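Side-chain contact in protein BIM1 (Saccharomyces cerevisiae, PDB 2QJX), which binds microtubules at their plus ends and is present here as its calponin-homology domain: residues A[17-20]-A[21-25]. Residues are numbered along the deposited sequence; the frame is centred on the assembly and turned at random.
Sequences TWLN and GLLNL
The CD2 methyl of Leu22 meets the benzo side of the Trp18 indole, 3.5 Å from CZ2 and close to CH2 as well. The two side chains run side by side. Both have CG anti to the backbone N (chi1 169° for Trp18, 179° for Leu22), which sends them off the helix in the same direction. Trp109 meets the indole edge-to-face, and Lys106 makes a cation-pi contact with it. One residue further on, Leu19 crosses Leu23 at an angle, and their CD1 methyls approach to 3.9 Å. This buried pair packs against Ile42 of helix 37-47. Leu25 CD1 adds a looser apolar contact, 4.4 Å from Leu19 CG.

These residues form the last turns of helix 12-23 in the all-helical calponin-homology domain, and the chain's departure from the helix. Backbone hydrogen bonds run from Gly21 N to Thr17 O, from Leu22 N to Trp18 O and from Leu23 N to Leu19 O, each spanning four residues. Asn24 then takes a positive phi and breaks the helical course. Beyond it, Leu25 N reaches back to Asn20 O at 3.0 Å, in the carbonyl plane and on a lone pair.

At the polar edge, the Asn20 side chain lies alongside the Leu25 backbone. Its OD1 sits 3.4 Å from Leu25 CB and accepts a hydrogen bond from Tyr27 N. An alanine at Asn20 would remove that acceptor and is likely to leave Tyr27 N without its mate, with the chain after Leu25 less firmly tied to the helix. Asn24 ND2 is hydrogen-bonded to Asp121 OD1.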
ATOM      1  N   THR A  17       2.846   4.817  12.479  1.00 19.83           N
ATOM      2  CA  THR A  17       3.866   5.851  12.542  1.00 20.34           C
ATOM      3  C   THR A  17       4.895   5.616  11.437  1.00 18.48           C
ATOM      4  O   THR A  17       5.321   6.555  10.765  1.00 17.17           O
ATOM      5  CB  THR A  17       4.550   5.861  13.925  1.00 22.99           C
ATOM      6  OG1 THR A  17       3.603   6.297  14.914  1.00 24.08           O
ATOM      7  CG2 THR A  17       5.752   6.802  13.928  1.00 25.37           C
ATOM      8  N   TRP A  18       5.275   4.357  11.243  1.00 17.72           N
ATOM      9  CA  TRP A  18       6.241   4.000  10.203  1.00 16.84           C
ATOM     10  C   TRP A  18       5.689   4.357   8.832  1.00 14.93           C
ATOM     11  O   TRP A  18       6.361   5.005   8.038  1.00 15.08           O
ATOM     12  CB  TRP A  18       6.536   2.499  10.233  1.00 17.69           C
ATOM     13  CG  TRP A  18       7.310   2.014   9.027  1.00 18.50           C
ATOM     14  CD1 TRP A  18       8.643   2.196   8.774  1.00 19.14           C
ATOM     15  CD2 TRP A  18       6.787   1.283   7.911  1.00 17.14           C
ATOM     16  NE1 TRP A  18       8.980   1.621   7.572  1.00 19.68           N
ATOM     17  CE2 TRP A  18       7.861   1.054   7.020  1.00 20.36           C
ATOM     18  CE3 TRP A  18       5.515   0.798   7.574  1.00 18.21           C
ATOM     19  CZ2 TRP A  18       7.702   0.357   5.814  1.00 20.41           C
ATOM     20  CZ3 TRP A  18       5.357   0.108   6.375  1.00 20.73           C
ATOM     21  CH2 TRP A  18       6.449  -0.105   5.511  1.00 20.25           C
ATOM     22  N   LEU A  19       4.460   3.922   8.560  1.00 14.42           N
ATOM     23  CA  LEU A  19       3.816   4.182   7.275  1.00 13.91           C
ATOM     24  C   LEU A  19       3.639   5.667   6.985  1.00 14.60           C
ATOM     25  O   LEU A  19       3.896   6.128   5.869  1.00 13.20           O
ATOM     26  CB  LEU A  19       2.446   3.496   7.231  1.00 15.07           C
ATOM     27  CG  LEU A  19       1.660   3.633   5.927  1.00 15.24           C
ATOM     28  CD1 LEU A  19       2.390   2.899   4.819  1.00 17.22           C
ATOM     29  CD2 LEU A  19       0.256   3.062   6.115  1.00 18.16           C
ATOM     30  N   ASN A  20       3.184   6.418   7.983  1.00 13.99           N
ATOM     31  CA  ASN A  20       2.968   7.845   7.797  1.00 14.37           C
ATOM     32  C   ASN A  20       4.254   8.578   7.453  1.00 14.27           C
ATOM     33  O   ASN A  20       4.243   9.492   6.634  1.00 14.65           O
ATOM     34  CB  ASN A  20       2.332   8.471   9.046  1.00 14.83           C
ATOM     35  CG  ASN A  20       0.850   8.157   9.168  1.00 14.52           C
ATOM     36  OD1 ASN A  20       0.168   7.910   8.170  1.00 11.94           O
ATOM     37  ND2 ASN A  20       0.339   8.186  10.396  1.00 15.91           N
ATOM     38  N   GLY A  21       5.357   8.179   8.075  1.00 14.60           N
ATOM     39  CA  GLY A  21       6.625   8.825   7.792  1.00 14.48           C
ATOM     40  C   GLY A  21       7.150   8.411   6.427  1.00 14.90           C
ATOM     41  O   GLY A  21       7.667   9.233   5.671  1.00 14.41           O
ATOM     42  N   LEU A  22       6.996   7.130   6.110  1.00 14.75           N
ATOM     43  CA  LEU A  22       7.460   6.582   4.841  1.00 14.65           C
ATOM     44  C   LEU A  22       6.794   7.225   3.632  1.00 14.36           C
ATOM     45  O   LEU A  22       7.467   7.602   2.676  1.00 15.31           O
ATOM     46  CB  LEU A  22       7.201   5.073   4.796  1.00 15.15           C
ATOM     47  CG  LEU A  22       7.612   4.352   3.508  1.00 18.40           C
ATOM     48  CD1 LEU A  22       9.129   4.302   3.404  1.00 19.79           C
ATOM     49  CD2 LEU A  22       7.044   2.945   3.501  1.00 18.32           C
ATOM     50  N   LEU A  23       5.470   7.346   3.672  1.00 14.19           N
ATOM     51  CA  LEU A  23       4.737   7.905   2.540  1.00 14.07           C
ATOM     52  C   LEU A  23       4.168   9.303   2.748  1.00 13.71           C
ATOM     53  O   LEU A  23       3.409   9.798   1.914  1.00 11.59           O
ATOM     54  CB  LEU A  23       3.603   6.951   2.152  1.00 13.14           C
ATOM     55  CG  LEU A  23       4.044   5.544   1.739  1.00 14.38           C
ATOM     56  CD1 LEU A  23       2.837   4.715   1.357  1.00 15.06           C
ATOM     57  CD2 LEU A  23       5.021   5.638   0.575  1.00 13.39           C
ATOM     58  N   ASN A  24       4.552   9.950   3.843  1.00 14.48           N
ATOM     59  CA  ASN A  24       4.029  11.277   4.150  1.00 15.32           C
ATOM     60  C   ASN A  24       2.505  11.253   4.143  1.00 15.10           C
ATOM     61  O   ASN A  24       1.851  12.019   3.419  1.00 14.06           O
ATOM     62  CB  ASN A  24       4.520  12.323   3.152  1.00 17.83           C
ATOM     63  CG  ASN A  24       3.944  13.697   3.432  1.00 23.53           C
ATOM     64  OD1 ASN A  24       3.990  14.177   4.565  1.00 28.67           O
ATOM     65  ND2 ASN A  24       3.393  14.337   2.403  1.00 27.18           N
ATOM     66  N   LEU A  25       1.952  10.351   4.942  1.00 15.10           N
ATOM     67  CA  LEU A  25       0.511  10.205   5.071  1.00 13.49           C
ATOM     68  C   LEU A  25       0.118  10.644   6.474  1.00 15.25           C
ATOM     69  O   LEU A  25       0.981  10.917   7.314  1.00 12.14           O
ATOM     70  CB  LEU A  25       0.092   8.749   4.843  1.00 13.15           C
ATOM     71  CG  LEU A  25       0.336   8.197   3.436  1.00 13.04           C
ATOM     72  CD1 LEU A  25      -0.101   6.739   3.360  1.00 13.88           C
ATOM     73  CD2 LEU A  25      -0.430   9.043   2.431  1.00 16.06           C
TER